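Local coordinates for siroheme decarboxylase (Hydrogenobacter thermophilus, PDB 4CH7), which catalyses the decarboxylation of siroheme to 12,18-didecarboxysiroheme, a step in the biosynthesis of heme d1, at residues G63-R75 / M123-R136. Sequence-based numbering, arbitrary orientation.
Sequences GYDSALIAFKVDR and MAERERVKDYLVLR
The Phe71 ring lies alongside Tyr132 CB and reaches the last turn of helix 116-126 at Met123 and Ala124. Phe71 CD1 is 3.5 Å from Tyr132 CB. Phe71 CD2 is 4.0 Å from Val129 CG2. Met123 CB comes to the ring edge, 4.1 Å from Phe71 CZ. With CG between its backbone N and carbonyl carbon (chi1 60°), the Tyr132 ring swings out, leaving CB against Phe71. On this same face Ile69 CD1 meets Val134 CG2 at 3.9 Å. The strands run antiparallel, Leu68 pairing with Leu135 and Ala70 with Leu133 through two backbone bonds each; Lys72 N to Asp131 O adds a further one. This pairing joins the first and last strands of the AsnC-like ferredoxin-type unit, within a closed barrel shared with the second half of the chain; strand 103-109 flanks 65-71 on its other side. The other face carries Leu68, its side chain about 7 Å from that of His93, the inferred active-site residue, and Ala70, whose CB is 3.8 Å from Leu133 CB. At one end Arg136 presents NE and NH2 to the two carboxylate oxygens of Asp65: NE reaches the syn lone pair of OD1 (2.8 Å, 169°), while NH2 approaches OD2 out of the carboxylate plane. Glu117 holds Arg136 NH1 in a second salt bridge. Beyond Phe71, Phe105 meets its ring edge-to-face.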
loop_
_atom_site.group_PDB
_atom_site.type_symbol
_atom_site.label_atom_id
_atom_site.label_comp_id
_atom_site.label_asym_id
_atom_site.label_seq_id
_atom_site.Cartn_x
_atom_site.Cartn_y
_atom_site.Cartn_z
ATOM N N GLY A 63 5.990 8.266 -9.259
ATOM C CA GLY A 63 7.367 8.682 -9.077
ATOM C C GLY A 63 7.841 8.419 -7.667
ATOM O O GLY A 63 8.942 8.818 -7.285
ATOM N N TYR A 64 7.000 7.749 -6.885
ATOM C CA TYR A 64 7.366 7.384 -5.527
ATOM C C TYR A 64 8.242 6.141 -5.514
ATOM O O TYR A 64 7.892 5.115 -6.105
ATOM C CB TYR A 64 6.121 7.158 -4.668
ATOM C CG TYR A 64 5.625 8.398 -3.957
ATOM C CD1 TYR A 64 4.965 9.403 -4.649
ATOM C CD2 TYR A 64 5.805 8.556 -2.590
ATOM C CE1 TYR A 64 4.509 10.534 -4.004
ATOM C CE2 TYR A 64 5.350 9.684 -1.935
ATOM C CZ TYR A 64 4.703 10.670 -2.649
ATOM O OH TYR A 64 4.245 11.799 -2.009
ATOM N N ASP A 65 9.390 6.241 -4.854
ATOM C CA ASP A 65 10.184 5.060 -4.566
ATOM C C ASP A 65 9.741 4.535 -3.209
ATOM O O ASP A 65 9.786 5.258 -2.210
ATOM C CB ASP A 65 11.677 5.382 -4.547
ATOM C CG ASP A 65 12.543 4.135 -4.641
ATOM O OD1 ASP A 65 11.990 3.015 -4.591
ATOM O OD2 ASP A 65 13.777 4.276 -4.759
ATOM N N SER A 66 9.290 3.286 -3.181
ATOM C CA SER A 66 8.853 2.671 -1.935
ATOM C C SER A 66 9.596 1.366 -1.680
ATOM O O SER A 66 9.903 0.621 -2.612
ATOM C CB SER A 66 7.341 2.439 -1.939
ATOM O OG SER A 66 6.944 1.623 -3.025
ATOM N N ALA A 67 9.896 1.103 -0.413
ATOM C CA ALA A 67 10.626 -0.101 -0.041
ATOM C C ALA A 67 10.207 -0.597 1.332
ATOM O O ALA A 67 9.618 0.146 2.122
ATOM C CB ALA A 67 12.123 0.154 -0.068
ATOM N N LEU A 68 10.522 -1.856 1.611
ATOM C CA LEU A 68 10.311 -2.411 2.938
ATOM C C LEU A 68 11.599 -2.244 3.731
ATOM O O LEU A 68 12.644 -2.771 3.350
ATOM C CB LEU A 68 9.923 -3.886 2.852
ATOM C CG LEU A 68 9.478 -4.574 4.142
ATOM C CD1 LEU A 68 8.329 -3.811 4.776
ATOM C CD2 LEU A 68 9.073 -6.010 3.861
ATOM N N ILE A 69 11.524 -1.495 4.826
ATOM C CA ILE A 69 12.706 -1.213 5.632
ATOM C C ILE A 69 12.685 -2.023 6.925
ATOM O O ILE A 69 11.636 -2.179 7.548
ATOM C CB ILE A 69 12.814 0.291 5.950
ATOM C CG1 ILE A 69 12.651 1.122 4.674
ATOM C CG2 ILE A 69 14.140 0.606 6.626
ATOM C CD1 ILE A 69 13.662 0.787 3.586
ATOM N N ALA A 70 13.846 -2.543 7.320
ATOM C CA ALA A 70 13.970 -3.301 8.560
ATOM C C ALA A 70 15.091 -2.721 9.412
ATOM O O ALA A 70 16.205 -2.551 8.929
ATOM C CB ALA A 70 14.243 -4.760 8.259
ATOM N N PHE A 71 14.793 -2.414 10.672
ATOM C CA PHE A 71 15.800 -1.892 11.593
ATOM C C PHE A 71 16.177 -2.931 12.644
ATOM O O PHE A 71 15.315 -3.653 13.150
ATOM C CB PHE A 71 15.284 -0.636 12.303
ATOM C CG PHE A 71 15.416 0.626 11.495
ATOM C CD1 PHE A 71 15.821 0.587 10.165
ATOM C CD2 PHE A 71 15.147 1.858 12.075
ATOM C CE1 PHE A 71 15.946 1.757 9.424
ATOM C CE2 PHE A 71 15.270 3.031 11.344
ATOM C CZ PHE A 71 15.668 2.981 10.016
ATOM N N LYS A 72 17.465 -3.014 12.968
ATOM C CA LYS A 72 17.888 -3.798 14.123
ATOM C C LYS A 72 17.993 -2.886 15.338
ATOM O O LYS A 72 18.974 -2.161 15.506
ATOM C CB LYS A 72 19.211 -4.524 13.874
ATOM C CG LYS A 72 19.752 -5.244 15.104
ATOM C CD LYS A 72 20.266 -6.634 14.768
ATOM C CE LYS A 72 21.364 -6.585 13.725
ATOM N NZ LYS A 72 21.937 -7.934 13.464
ATOM N N VAL A 73 16.959 -2.920 16.170
ATOM C CA VAL A 73 16.897 -2.103 17.372
ATOM C C VAL A 73 16.797 -3.043 18.562
ATOM O O VAL A 73 16.186 -4.100 18.454
ATOM C CB VAL A 73 15.646 -1.214 17.355
ATOM C CG1 VAL A 73 15.708 -0.182 18.464
ATOM C CG2 VAL A 73 15.491 -0.537 16.005
ATOM N N ASP A 74 17.387 -2.694 19.699
ATOM C CA ASP A 74 17.169 -3.539 20.868
ATOM C C ASP A 74 16.070 -2.990 21.773
ATOM O O ASP A 74 15.844 -1.781 21.829
ATOM C CB ASP A 74 18.459 -3.835 21.634
ATOM C CG ASP A 74 18.515 -5.273 22.122
ATOM O OD1 ASP A 74 17.460 -5.792 22.544
ATOM O OD2 ASP A 74 19.601 -5.890 22.068
ATOM N N ARG A 75 15.394 -3.907 22.464
ATOM C CA ARG A 75 14.152 -3.644 23.194
ATOM C C ARG A 75 14.121 -2.360 24.021
ATOM O O ARG A 75 13.086 -1.690 24.092
ATOM C CB ARG A 75 13.827 -4.832 24.100
ATOM C CG ARG A 75 12.383 -4.879 24.558
ATOM C CD ARG A 75 11.484 -5.382 23.446
ATOM N NE ARG A 75 11.880 -6.716 23.006
ATOM C CZ ARG A 75 11.117 -7.520 22.273
ATOM N NH1 ARG A 75 9.909 -7.129 21.900
ATOM N NH2 ARG A 75 11.559 -8.718 21.920
HETATM N N MSE A 123 17.802 8.419 8.855
HETATM C CA MSE A 123 16.940 7.862 9.893
HETATM C C MSE A 123 17.757 6.995 10.845
HETATM O O MSE A 123 17.727 7.183 12.059
HETATM C CB MSE A 123 15.833 7.003 9.275
HETATM C CG MSE A 123 14.674 7.759 8.632
HETATM SE SE MSE A 123 13.441 6.476 7.836
HETATM C CE MSE A 123 12.096 7.651 7.132
ATOM N N ALA A 124 18.484 6.038 10.277
ATOM C CA ALA A 124 19.293 5.105 11.057
ATOM C C ALA A 124 20.404 5.814 11.824
ATOM O O ALA A 124 20.733 5.430 12.944
ATOM C CB ALA A 124 19.876 4.035 10.152
ATOM N N GLU A 125 20.987 6.841 11.212
ATOM C CA GLU A 125 22.036 7.621 11.858
ATOM C C GLU A 125 21.488 8.368 13.074
ATOM O O GLU A 125 22.102 8.380 14.143
ATOM C CB GLU A 125 22.649 8.615 10.868
ATOM C CG GLU A 125 23.754 9.474 11.466
ATOM C CD GLU A 125 24.081 10.690 10.624
ATOM O OE1 GLU A 125 23.767 10.681 9.417
ATOM O OE2 GLU A 125 24.653 11.653 11.174
ATOM N N ARG A 126 20.326 8.992 12.892
ATOM C CA ARG A 126 19.653 9.739 13.952
ATOM C C ARG A 126 19.209 8.826 15.095
ATOM O O ARG A 126 19.320 9.183 16.271
ATOM C CB ARG A 126 18.452 10.492 13.367
ATOM C CG ARG A 126 17.491 11.083 14.390
ATOM C CD ARG A 126 18.122 12.211 15.187
ATOM N NE ARG A 126 17.180 12.792 16.139
ATOM C CZ ARG A 126 17.534 13.541 17.178
ATOM N NH1 ARG A 126 18.813 13.798 17.405
ATOM N NH2 ARG A 126 16.609 14.026 17.994
ATOM N N GLU A 127 18.715 7.644 14.741
ATOM C CA GLU A 127 18.258 6.684 15.738
ATOM C C GLU A 127 19.385 5.782 16.208
ATOM O O GLU A 127 19.159 4.868 17.002
ATOM C CB GLU A 127 17.109 5.836 15.192
ATOM C CG GLU A 127 15.813 6.602 15.056
ATOM C CD GLU A 127 15.466 7.367 16.315
ATOM O OE1 GLU A 127 14.981 6.738 17.275
ATOM O OE2 GLU A 127 15.686 8.594 16.352
ATOM N N ARG A 128 20.592 6.051 15.716
ATOM C CA ARG A 128 21.774 5.270 16.066
ATOM C C ARG A 128 21.562 3.780 15.812
ATOM O O ARG A 128 21.966 2.936 16.613
ATOM C CB ARG A 128 22.174 5.515 17.519
ATOM C CG ARG A 128 22.477 6.972 17.839
ATOM C CD ARG A 128 23.276 7.056 19.123
ATOM N NE ARG A 128 24.244 5.965 19.189
ATOM C CZ ARG A 128 25.068 5.750 20.208
ATOM N NH1 ARG A 128 25.053 6.557 21.259
ATOM N NH2 ARG A 128 25.907 4.726 20.172
ATOM N N VAL A 129 20.911 3.470 14.694
ATOM C CA VAL A 129 20.706 2.090 14.276
ATOM C C VAL A 129 21.789 1.711 13.275
ATOM O O VAL A 129 21.906 2.333 12.218
ATOM C CB VAL A 129 19.318 1.899 13.640
ATOM C CG1 VAL A 129 19.150 0.471 13.149
ATOM C CG2 VAL A 129 18.227 2.257 14.638
ATOM N N LYS A 130 22.583 0.697 13.611
ATOM C CA LYS A 130 23.727 0.319 12.785
ATOM C C LYS A 130 23.335 -0.572 11.609
ATOM O O LYS A 130 23.744 -0.329 10.471
ATOM C CB LYS A 130 24.799 -0.371 13.632
ATOM C CG LYS A 130 26.143 -0.482 12.935
ATOM C CD LYS A 130 27.239 -0.910 13.894
ATOM C CE LYS A 130 27.160 -2.389 14.225
ATOM N NZ LYS A 130 28.260 -2.804 15.142
ATOM N N ASP A 131 22.539 -1.598 11.886
ATOM C CA ASP A 131 22.160 -2.555 10.855
ATOM C C ASP A 131 20.721 -2.364 10.398
ATOM O O ASP A 131 19.789 -2.418 11.205
ATOM C CB ASP A 131 22.370 -3.987 11.350
ATOM C CG ASP A 131 23.824 -4.297 11.630
ATOM O OD1 ASP A 131 24.692 -3.810 10.878
ATOM O OD2 ASP A 131 24.101 -5.029 12.603
ATOM N N TYR A 132 20.546 -2.140 9.099
ATOM C CA TYR A 132 19.209 -2.037 8.527
ATOM C C TYR A 132 19.118 -2.664 7.140
ATOM O O TYR A 132 20.134 -2.894 6.478
ATOM C CB TYR A 132 18.717 -0.586 8.499
ATOM C CG TYR A 132 19.570 0.367 7.688
ATOM C CD1 TYR A 132 19.340 0.557 6.332
ATOM C CD2 TYR A 132 20.587 1.095 8.287
ATOM C CE1 TYR A 132 20.110 1.432 5.593
ATOM C CE2 TYR A 132 21.360 1.974 7.556
ATOM C CZ TYR A 132 21.118 2.137 6.211
ATOM O OH TYR A 132 21.890 3.010 5.481
ATOM N N LEU A 133 17.891 -2.944 6.712
ATOM C CA LEU A 133 17.655 -3.549 5.410
ATOM C C LEU A 133 16.796 -2.636 4.546
ATOM O O LEU A 133 15.882 -1.973 5.044
ATOM C CB LEU A 133 16.973 -4.907 5.567
ATOM C CG LEU A 133 17.727 -5.960 6.374
ATOM C CD1 LEU A 133 16.905 -7.226 6.500
ATOM C CD2 LEU A 133 19.073 -6.256 5.742
ATOM N N VAL A 134 17.105 -2.596 3.254
ATOM C CA VAL A 134 16.312 -1.840 2.297
ATOM C C VAL A 134 15.848 -2.788 1.198
ATOM O O VAL A 134 16.588 -3.073 0.251
ATOM C CB VAL A 134 17.102 -0.650 1.714
ATOM C CG1 VAL A 134 16.304 0.033 0.621
ATOM C CG2 VAL A 134 17.443 0.343 2.817
ATOM N N LEU A 135 14.623 -3.287 1.344
ATOM C CA LEU A 135 14.096 -4.311 0.448
ATOM C C LEU A 135 12.960 -3.771 -0.415
ATOM O O LEU A 135 11.966 -3.259 0.102
ATOM C CB LEU A 135 13.601 -5.517 1.254
ATOM C CG LEU A 135 14.542 -6.031 2.343
ATOM C CD1 LEU A 135 13.923 -7.200 3.094
ATOM C CD2 LEU A 135 15.880 -6.425 1.756
ATOM N N ARG A 136 13.111 -3.884 -1.731
ATOM C CA ARG A 136 12.050 -3.488 -2.646
ATOM C C ARG A 136 11.284 -4.707 -3.138
ATOM O O ARG A 136 11.815 -5.535 -3.879
ATOM C CB ARG A 136 12.614 -2.688 -3.818
ATOM C CG ARG A 136 12.977 -1.263 -3.440
ATOM C CD ARG A 136 13.556 -0.491 -4.608
ATOM N NE ARG A 136 13.849 0.890 -4.237
ATOM C CZ ARG A 136 14.951 1.268 -3.597
ATOM N NH1 ARG A 136 15.864 0.371 -3.253
ATOM N NH2 ARG A 136 15.143 2.543 -3.293
#